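Local coordinates for protein IroE-like serine hydrolase (Shewanella oneidensis, PDB 3GFF) that probably hydrolyses ester bonds as an IroE-like serine hydrolase of the esterase D family, with an alpha/beta-hydrolase fold, at residues A167-L172 with M199-N204; G190-K195 with L230-L235; F120-L125 with T157-F162. All blocks are in the same frame, centred on the assembly; numbering follows the deposited sequence.

Contact 1. Residues A167-L172 with M199-N204; sequences ALDTSL and MAIANN. With IMD (imidazole), chain D.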
loop_
_atom_site.group_PDB
_atom_site.type_symbol
_atom_site.label_atom_id
_atom_site.label_comp_id
_atom_site.label_asym_id
_atom_site.label_seq_id
_atom_site.Cartn_x
_atom_site.Cartn_y
_atom_site.Cartn_z
ATOM N N ALA A 167 11.506 -5.234 10.549
ATOM C CA ALA A 167 11.388 -6.709 10.622
ATOM C C ALA A 167 9.900 -7.058 10.510
ATOM O O ALA A 167 9.147 -6.855 11.431
ATOM C CB ALA A 167 11.991 -7.229 11.913
ATOM N N LEU A 168 9.496 -7.526 9.338
ATOM C CA LEU A 168 8.089 -7.766 9.004
ATOM C C LEU A 168 7.728 -9.264 9.093
ATOM O O LEU A 168 8.037 -10.066 8.224
ATOM C CB LEU A 168 7.787 -7.188 7.613
ATOM C CG LEU A 168 8.283 -5.734 7.376
ATOM C CD1 LEU A 168 8.018 -5.227 5.920
ATOM C CD2 LEU A 168 7.698 -4.810 8.448
ATOM N N ASP A 169 7.077 -9.589 10.186
ATOM C CA ASP A 169 6.637 -10.938 10.542
ATOM C C ASP A 169 7.791 -11.900 10.497
ATOM O O ASP A 169 7.755 -12.914 9.834
ATOM C CB ASP A 169 5.489 -11.396 9.676
ATOM C CG ASP A 169 4.491 -12.216 10.451
ATOM O OD1 ASP A 169 4.271 -11.883 11.636
ATOM O OD2 ASP A 169 3.921 -13.159 9.880
ATOM N N THR A 170 8.822 -11.550 11.238
ATOM C CA THR A 170 10.083 -12.326 11.302
ATOM C C THR A 170 9.835 -13.806 11.614
ATOM O O THR A 170 9.048 -14.125 12.516
ATOM C CB THR A 170 10.975 -11.747 12.398
ATOM O OG1 THR A 170 11.158 -10.348 12.138
ATOM C CG2 THR A 170 12.362 -12.468 12.471
ATOM N N SER A 171 10.508 -14.683 10.867
ATOM C CA SER A 171 10.410 -16.130 11.061
ATOM C C SER A 171 11.301 -16.574 12.268
ATOM O O SER A 171 12.258 -17.340 12.096
ATOM C CB SER A 171 10.858 -16.839 9.775
ATOM O OG SER A 171 10.106 -16.406 8.632
ATOM N N LEU A 172 10.970 -16.087 13.465
ATOM C CA LEU A 172 11.695 -16.398 14.694
ATOM C C LEU A 172 11.598 -17.881 15.054
ATOM O O LEU A 172 12.386 -18.377 15.862
ATOM C CB LEU A 172 11.187 -15.536 15.881
ATOM C CG LEU A 172 11.431 -14.011 15.822
ATOM C CD1 LEU A 172 10.808 -13.251 17.058
ATOM C CD2 LEU A 172 12.915 -13.742 15.786
HETATM N N MSE A 199 8.896 -3.740 14.451
HETATM C CA MSE A 199 8.380 -5.085 14.155
HETATM C C MSE A 199 6.911 -5.047 13.727
HETATM O O MSE A 199 6.067 -4.430 14.404
HETATM C CB MSE A 199 8.491 -6.014 15.378
HETATM C CG MSE A 199 9.893 -6.391 15.747
HETATM SE SE MSE A 199 9.975 -7.398 17.384
HETATM C CE MSE A 199 8.857 -8.936 16.863
ATOM N N ALA A 200 6.594 -5.714 12.616
ATOM C CA ALA A 200 5.197 -5.890 12.188
ATOM C C ALA A 200 4.915 -7.315 12.606
ATOM O O ALA A 200 5.764 -8.189 12.394
ATOM C CB ALA A 200 5.016 -5.742 10.653
ATOM N N ILE A 201 3.748 -7.551 13.194
ATOM C CA ILE A 201 3.377 -8.871 13.663
ATOM C C ILE A 201 1.990 -9.200 13.124
ATOM O O ILE A 201 1.011 -8.549 13.506
ATOM C CB ILE A 201 3.380 -8.972 15.227
ATOM C CG1 ILE A 201 4.717 -8.507 15.792
ATOM C CG2 ILE A 201 3.061 -10.425 15.675
ATOM C CD1 ILE A 201 4.790 -8.372 17.347
ATOM N N ALA A 202 1.915 -10.202 12.234
ATOM C CA ALA A 202 0.658 -10.604 11.618
ATOM C C ALA A 202 -0.057 -11.700 12.437
ATOM O O ALA A 202 0.394 -12.062 13.511
ATOM C CB ALA A 202 0.893 -11.059 10.161
ATOM N N ASN A 203 -1.171 -12.213 11.907
ATOM C CA ASN A 203 -1.993 -13.234 12.560
ATOM C C ASN A 203 -2.166 -14.482 11.646
ATOM O O ASN A 203 -3.293 -14.858 11.300
ATOM C CB ASN A 203 -3.349 -12.598 12.906
ATOM C CG ASN A 203 -4.229 -13.493 13.803
ATOM O OD1 ASN A 203 -3.731 -14.362 14.496
ATOM N ND2 ASN A 203 -5.534 -13.289 13.753
ATOM N N ASN A 204 -1.057 -15.102 11.228
ATOM C CA ASN A 204 -1.113 -16.254 10.297
ATOM C C ASN A 204 -1.648 -17.487 11.041
ATOM O O ASN A 204 -1.163 -17.782 12.151
ATOM C CB ASN A 204 0.269 -16.567 9.743
ATOM C CG ASN A 204 0.227 -17.359 8.438
ATOM O OD1 ASN A 204 -0.293 -16.877 7.436
ATOM N ND2 ASN A 204 0.837 -18.537 8.427
HETATM N N1 IMD D . 7.799 -18.444 7.665
HETATM C C2 IMD D . 6.632 -18.298 8.354
HETATM N N3 IMD D . 5.618 -18.860 7.634
HETATM C C4 IMD D . 6.143 -19.346 6.475
HETATM C C5 IMD D . 7.524 -19.088 6.502
HETATM O O HOH W 1 2.937 -13.365 13.515
HETATM O O HOH W 2 2.026 -14.199 11.316
#

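Contact 2. Residues G190-K195 with L230-L235; sequences GDFKQK and LAPKGL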
loop_
_atom_site.group_PDB
_atom_site.type_symbol
_atom_site.label_atom_id
_atom_site.label_comp_id
_atom_site.label_asym_id
_atom_site.label_seq_id
_atom_site.Cartn_x
_atom_site.Cartn_y
_atom_site.Cartn_z
ATOM N N GLY A 190 21.900 -5.277 25.724
ATOM C CA GLY A 190 21.518 -3.923 25.330
ATOM C C GLY A 190 22.608 -2.971 24.898
ATOM O O GLY A 190 23.497 -3.351 24.149
ATOM N N ASP A 191 22.530 -1.733 25.389
ATOM C CA ASP A 191 23.451 -0.654 25.009
ATOM C C ASP A 191 23.662 -0.591 23.519
ATOM O O ASP A 191 24.782 -0.593 23.031
ATOM C CB ASP A 191 24.792 -0.746 25.770
ATOM C CG ASP A 191 24.630 -0.522 27.239
ATOM O OD1 ASP A 191 23.643 0.141 27.605
ATOM O OD2 ASP A 191 25.477 -1.001 28.036
ATOM N N PHE A 192 22.571 -0.512 22.769
ATOM C CA PHE A 192 22.693 -0.388 21.313
ATOM C C PHE A 192 23.239 0.983 20.938
ATOM O O PHE A 192 23.053 1.956 21.660
ATOM C CB PHE A 192 21.342 -0.626 20.648
ATOM C CG PHE A 192 20.880 -2.025 20.774
ATOM C CD1 PHE A 192 21.302 -2.977 19.867
ATOM C CD2 PHE A 192 20.057 -2.402 21.803
ATOM C CE1 PHE A 192 20.876 -4.288 19.960
ATOM C CE2 PHE A 192 19.632 -3.714 21.926
ATOM C CZ PHE A 192 20.041 -4.660 20.988
ATOM N N LYS A 193 23.917 1.057 19.797
ATOM C CA LYS A 193 24.523 2.311 19.389
ATOM C C LYS A 193 23.581 3.138 18.500
ATOM O O LYS A 193 23.781 3.286 17.293
ATOM C CB LYS A 193 25.909 2.053 18.774
ATOM C CG LYS A 193 26.936 1.561 19.828
ATOM C CD LYS A 193 28.327 1.727 19.317
ATOM C CE LYS A 193 29.415 1.413 20.330
ATOM N NZ LYS A 193 29.512 0.006 20.627
ATOM N N GLN A 194 22.555 3.684 19.158
ATOM C CA GLN A 194 21.500 4.514 18.543
ATOM C C GLN A 194 20.885 3.807 17.351
ATOM O O GLN A 194 21.004 4.230 16.184
ATOM C CB GLN A 194 22.028 5.902 18.156
ATOM C CG GLN A 194 22.546 6.736 19.302
ATOM C CD GLN A 194 21.596 6.790 20.499
ATOM O OE1 GLN A 194 21.914 6.252 21.565
ATOM N NE2 GLN A 194 20.446 7.427 20.336
ATOM N N LYS A 195 20.242 2.693 17.672
ATOM C CA LYS A 195 19.599 1.871 16.686
ATOM C C LYS A 195 18.096 2.035 16.777
ATOM O O LYS A 195 17.575 2.606 17.743
ATOM C CB LYS A 195 20.012 0.417 16.888
ATOM C CG LYS A 195 21.530 0.196 16.855
ATOM C CD LYS A 195 22.090 0.411 15.463
ATOM C CE LYS A 195 23.567 0.193 15.401
ATOM N NZ LYS A 195 24.056 0.244 14.007
ATOM N N LEU A 230 11.923 -4.822 28.721
ATOM C CA LEU A 230 13.380 -4.655 28.940
ATOM C C LEU A 230 13.889 -3.276 28.561
ATOM O O LEU A 230 14.819 -2.779 29.208
ATOM C CB LEU A 230 14.213 -5.707 28.205
ATOM C CG LEU A 230 14.507 -7.007 28.948
ATOM C CD1 LEU A 230 13.299 -7.651 29.701
ATOM C CD2 LEU A 230 15.124 -7.959 27.920
ATOM N N ALA A 231 13.293 -2.673 27.531
ATOM C CA ALA A 231 13.657 -1.320 27.094
ATOM C C ALA A 231 15.172 -1.098 27.017
ATOM O O ALA A 231 15.678 -0.184 27.664
ATOM C CB ALA A 231 13.032 -0.281 28.052
ATOM N N PRO A 232 15.897 -1.902 26.208
ATOM C CA PRO A 232 17.344 -1.730 26.154
ATOM C C PRO A 232 17.730 -0.303 25.815
ATOM O O PRO A 232 17.047 0.350 25.028
ATOM C CB PRO A 232 17.774 -2.689 25.019
ATOM C CG PRO A 232 16.556 -3.025 24.290
ATOM C CD PRO A 232 15.442 -2.952 25.266
ATOM N N LYS A 233 18.802 0.178 26.423
ATOM C CA LYS A 233 19.329 1.521 26.145
ATOM C C LYS A 233 19.847 1.594 24.702
ATOM O O LYS A 233 20.321 0.605 24.157
ATOM C CB LYS A 233 20.454 1.901 27.148
ATOM C CG LYS A 233 20.038 2.008 28.653
ATOM C CD LYS A 233 18.838 2.946 28.826
ATOM C CE LYS A 233 18.711 3.568 30.208
ATOM N NZ LYS A 233 19.472 4.910 30.380
ATOM N N GLY A 234 19.633 2.739 24.064
ATOM C CA GLY A 234 20.078 2.981 22.714
ATOM C C GLY A 234 19.305 2.427 21.544
ATOM O O GLY A 234 19.783 2.525 20.416
ATOM N N LEU A 235 18.140 1.823 21.811
ATOM C CA LEU A 235 17.278 1.271 20.789
ATOM C C LEU A 235 15.868 1.871 20.839
ATOM O O LEU A 235 15.162 1.731 21.858
ATOM C CB LEU A 235 17.129 -0.239 20.957
ATOM C CG LEU A 235 16.275 -0.996 19.929
ATOM C CD1 LEU A 235 16.948 -1.153 18.579
ATOM C CD2 LEU A 235 15.912 -2.389 20.507
HETATM O O HOH W 3 20.621 -1.627 27.719
#

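Contact 3. Residues F120-L125 with T157-F162; sequences FIEKEL and TDRPLF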
loop_
_atom_site.group_PDB
_atom_site.type_symbol
_atom_site.label_atom_id
_atom_site.label_comp_id
_atom_site.label_asym_id
_atom_site.label_seq_id
_atom_site.Cartn_x
_atom_site.Cartn_y
_atom_site.Cartn_z
ATOM N N PHE A 120 28.555 -9.659 2.602
ATOM C CA PHE A 120 28.365 -9.305 1.180
ATOM C C PHE A 120 27.801 -7.886 1.011
ATOM O O PHE A 120 28.253 -7.122 0.166
ATOM C CB PHE A 120 27.490 -10.337 0.456
ATOM C CG PHE A 120 26.664 -9.745 -0.699
ATOM C CD1 PHE A 120 27.268 -9.338 -1.886
ATOM C CD2 PHE A 120 25.267 -9.610 -0.582
ATOM C CE1 PHE A 120 26.507 -8.794 -2.948
ATOM C CE2 PHE A 120 24.494 -9.024 -1.639
ATOM C CZ PHE A 120 25.136 -8.622 -2.811
ATOM N N ILE A 121 26.821 -7.542 1.830
ATOM C CA ILE A 121 26.205 -6.220 1.783
ATOM C C ILE A 121 27.218 -5.145 2.200
ATOM O O ILE A 121 27.411 -4.168 1.488
ATOM C CB ILE A 121 24.915 -6.149 2.646
ATOM C CG1 ILE A 121 23.828 -7.057 2.055
ATOM C CG2 ILE A 121 24.415 -4.660 2.796
ATOM C CD1 ILE A 121 22.593 -7.204 2.930
ATOM N N GLU A 122 27.898 -5.351 3.322
ATOM C CA GLU A 122 28.824 -4.342 3.828
ATOM C C GLU A 122 30.127 -4.219 3.108
ATOM O O GLU A 122 30.666 -3.112 3.013
ATOM C CB GLU A 122 29.113 -4.568 5.322
ATOM C CG GLU A 122 27.879 -4.357 6.176
ATOM C CD GLU A 122 28.170 -4.241 7.642
ATOM O OE1 GLU A 122 28.390 -5.259 8.323
ATOM O OE2 GLU A 122 28.112 -3.115 8.138
ATOM N N LYS A 123 30.651 -5.352 2.640
ATOM C CA LYS A 123 31.967 -5.374 2.049
ATOM C C LYS A 123 31.933 -5.201 0.533
ATOM O O LYS A 123 32.880 -4.691 -0.023
ATOM C CB LYS A 123 32.725 -6.645 2.459
ATOM C CG LYS A 123 32.910 -6.794 3.970
ATOM C CD LYS A 123 33.892 -5.780 4.544
ATOM C CE LYS A 123 34.268 -6.120 6.030
ATOM N NZ LYS A 123 35.269 -5.156 6.624
ATOM N N GLU A 124 30.825 -5.573 -0.109
ATOM C CA GLU A 124 30.716 -5.470 -1.560
ATOM C C GLU A 124 29.557 -4.616 -2.055
ATOM O O GLU A 124 29.780 -3.580 -2.699
ATOM C CB GLU A 124 30.636 -6.862 -2.148
ATOM C CG GLU A 124 31.829 -7.736 -1.809
ATOM C CD GLU A 124 31.686 -9.179 -2.242
ATOM O OE1 GLU A 124 30.569 -9.729 -2.222
ATOM O OE2 GLU A 124 32.697 -9.799 -2.570
ATOM N N LEU A 125 28.323 -4.993 -1.742
ATOM C CA LEU A 125 27.182 -4.243 -2.271
ATOM C C LEU A 125 27.113 -2.744 -1.832
ATOM O O LEU A 125 27.107 -1.857 -2.692
ATOM C CB LEU A 125 25.865 -4.976 -2.003
ATOM C CG LEU A 125 24.597 -4.375 -2.659
ATOM C CD1 LEU A 125 24.645 -4.387 -4.178
ATOM C CD2 LEU A 125 23.327 -5.084 -2.164
ATOM N N THR A 157 24.454 -8.656 15.694
ATOM C CA THR A 157 25.912 -8.618 15.520
ATOM C C THR A 157 26.518 -7.210 15.293
ATOM O O THR A 157 27.625 -7.068 14.771
ATOM C CB THR A 157 26.299 -9.576 14.383
ATOM O OG1 THR A 157 25.678 -9.154 13.163
ATOM C CG2 THR A 157 25.808 -10.967 14.717
ATOM N N ASP A 158 25.768 -6.186 15.687
ATOM C CA ASP A 158 26.184 -4.782 15.668
ATOM C C ASP A 158 26.732 -4.261 14.338
ATOM O O ASP A 158 27.632 -3.446 14.332
ATOM C CB ASP A 158 27.162 -4.564 16.817
ATOM C CG ASP A 158 26.572 -5.023 18.150
ATOM O OD1 ASP A 158 25.384 -5.370 18.147
ATOM O OD2 ASP A 158 27.273 -5.040 19.176
ATOM N N ARG A 159 26.137 -4.686 13.223
ATOM C CA ARG A 159 26.643 -4.271 11.911
ATOM C C ARG A 159 26.515 -2.764 11.834
ATOM O O ARG A 159 25.424 -2.239 12.054
ATOM C CB ARG A 159 25.878 -4.924 10.744
ATOM C CG ARG A 159 25.868 -6.436 10.781
ATOM C CD ARG A 159 27.265 -7.005 11.072
ATOM N NE ARG A 159 27.339 -8.427 10.756
ATOM C CZ ARG A 159 27.765 -8.934 9.590
ATOM N NH1 ARG A 159 28.159 -8.154 8.596
ATOM N NH2 ARG A 159 27.818 -10.250 9.425
ATOM N N PRO A 160 27.635 -2.066 11.562
ATOM C CA PRO A 160 27.656 -0.593 11.545
ATOM C C PRO A 160 26.969 0.144 10.387
ATOM O O PRO A 160 26.647 1.311 10.540
ATOM C CB PRO A 160 29.164 -0.274 11.635
ATOM C CG PRO A 160 29.837 -1.442 11.067
ATOM C CD PRO A 160 28.986 -2.638 11.362
ATOM N N LEU A 161 26.736 -0.537 9.267
ATOM C CA LEU A 161 26.129 0.043 8.081
ATOM C C LEU A 161 24.701 0.592 8.289
ATOM O O LEU A 161 24.365 1.674 7.773
ATOM C CB LEU A 161 26.037 -1.023 6.977
ATOM C CG LEU A 161 25.385 -0.636 5.643
ATOM C CD1 LEU A 161 26.206 0.487 4.946
ATOM C CD2 LEU A 161 25.204 -1.823 4.681
ATOM N N PHE A 162 23.871 -0.178 9.003
ATOM C CA PHE A 162 22.453 0.144 9.131
ATOM C C PHE A 162 22.109 0.826 10.461
ATOM O O PHE A 162 22.583 0.400 11.487
ATOM C CB PHE A 162 21.574 -1.125 9.039
ATOM C CG PHE A 162 21.732 -1.917 7.779
ATOM C CD1 PHE A 162 21.212 -1.463 6.590
ATOM C CD2 PHE A 162 22.358 -3.159 7.791
ATOM C CE1 PHE A 162 21.332 -2.221 5.407
ATOM C CE2 PHE A 162 22.485 -3.919 6.609
ATOM C CZ PHE A 162 21.969 -3.438 5.429
#

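Contact 1. Residues A167-L172 with M199-N204
Ala167 and Leu168 pair in parallel with Met199 and Ala200, and Asp169 carries the pairing past the end of its strand. Ala200 N donates to Ala167 O, and Asp169 N to Ala200 O at 2.9 Å, both backbone hydrogen bonds. The CA of Met199, a selenomethionine in the crystal, adds a C-H...O contact to Ala167 O. On one sheet face Leu168 CD2 touches Ala200 CB at 3.6 Å; on the other, Ala167 CB meets Met199 CG more loosely.

Past the strand the Asp169 side chain takes over. Its CB does not point at the facing strand, yet chi1, turned away from any staggered position (-143°), swings CG round to within 3.8 Å of Ala202 CB. OD1 accepts from Ala202 N at 3.0 Å in an almost straight hydrogen bond (171°), the N-H coming down on the carboxylate from above its plane. A water that also donates to Ala202 O donates a second hydrogen bond to OD1. OD2 passes Ala202 CB and takes a hydrogen bond from another water, which accepts from Asn204 N. Outside the two segments OD2 is also hydrogen-bonded to His247 ND1 and His216 NE2.

An acid on the loop after a strand of the central parallel sheet, hydrogen-bonded to a histidine, fits a Ser-His-Asp triad of the alpha/beta-hydrolase fold, here probably Ser145, His247 and Asp169. The two strands, 164-168 and 195-201, are joined through helix 178-189 as a beta-alpha-beta unit. At Ser171 the chain is well clear of the neighbouring strand, and its OG, hydrogen-bonded to Ser145 OG, accepts from N1 of an imidazole, most likely a crystallisation additive, at 3.2 Å.

Contact 2. Residues G190-K195 with L230-L235
Two loops that each lead from a helix into a parallel strand of the central sheet run side by side here: residues 190-195 follow helix 178-189, and residues 230-235 follow helix 215-230. Phe192 N donates to Lys233 O at 2.9 Å, and Lys195 N donates to Gly234 O at 2.8 Å, both backbone hydrogen bonds. Gly234 sits in the type II turn from Pro232 to Leu235; its CA lies 3.3 Å from Phe192 O, where a CB would collide with that oxygen. The Phe192 ring takes Pro232 CB at its edge, CE2 to CB 3.8 Å, while CD2 lies 3.7 Å from Leu235 CB, the two side chains lying alongside each other. Arg186 makes a cation-pi contact with the same ring. An alanine here would remove the ring, and is likely to open a gap between Pro232 and Leu235 and leave Arg186 without its aromatic partner. One water accepts from both Asp191 N and Lys233 N. The pairing ends in a parallel bridge between Lys195 and Leu235, the start of neighbouring strands 195-201 and 235-241, as in successive beta-alpha-beta units of an alpha/beta-hydrolase sheet.

Contact 3. Residues F120-L125 with T157-F162
Helix 114-132, widened by a pi-type turn at 121-125 where Leu125 N bonds to Phe120 O, approaches the irregular loop 157-162 to 6.7 Å between Glu122 CA and Leu161 CA. The contact is carried by side chains, above all by Glu122, whose chain runs extended beyond CG and brings its carboxylate up to the loop. OE1 forms a salt bridge with Arg159 NH1 at 2.9 Å, offering its anti lone pair, away from the other oxygen; the acceptor lies in the guanidinium plane, at its edge, and the two flat groups are turned 32° apart. OE2 accepts from Leu161 N at 3.1 Å nearly along its C-O bond, so one carboxylate grips both a side chain and the backbone. Pro160 CD also borders OE2.

Arg159 is bent at chi2 (-46°), and its NE donates to Thr157 OG1 within the loop, a bond that helps fix the rotation of the guanidinium. Asp119 is a second acidic partner of NH1, and Gly115 O accepts from NH2, so this arginine probably balances two carboxylates of the helix.

Next to this polar group, Ile121 CG2 packs tightly on Leu161 CD2 at 3.5 Å, the side chains crossing at about a right angle, and touches Phe162 CZ at 3.8 Å. Leu161 CD2 also lies over one face of the Phe162 ring, offset toward its rim. The loop follows helix 146-156, whose end is closed by a Schellman motif with Asp158 as its C-prime residue, and leads into strand 164-168; Ile121 also rests on Ile81 of strand 77-81, joining helix, loop and sheet.

Contact 3 closes before the other two open, while the segments of contacts 1 and 2 alternate along the chain. Contacts 1 and 2 belong to the central sheet, and contact 3 lies beside it: contact 1 pairs strands 164-168 and 195-201. The centres of contacts 1 and 2 are about 21 Å apart. Those of contacts 1 and 3 are about 23 Å apart, and those of contacts 2 and 3 about 19 Å. Contacts 2 and 3 touch through Lys195 NZ and Phe162 O, 2.9 Å apart. Thus contact 1 holds the probable triad acid beyond the strand ends, whereas contact 2 pairs the loops that enter strands 195-201 and 235-241, and contact 3 ties helix 114-132 to the loop that enters strand 164-168.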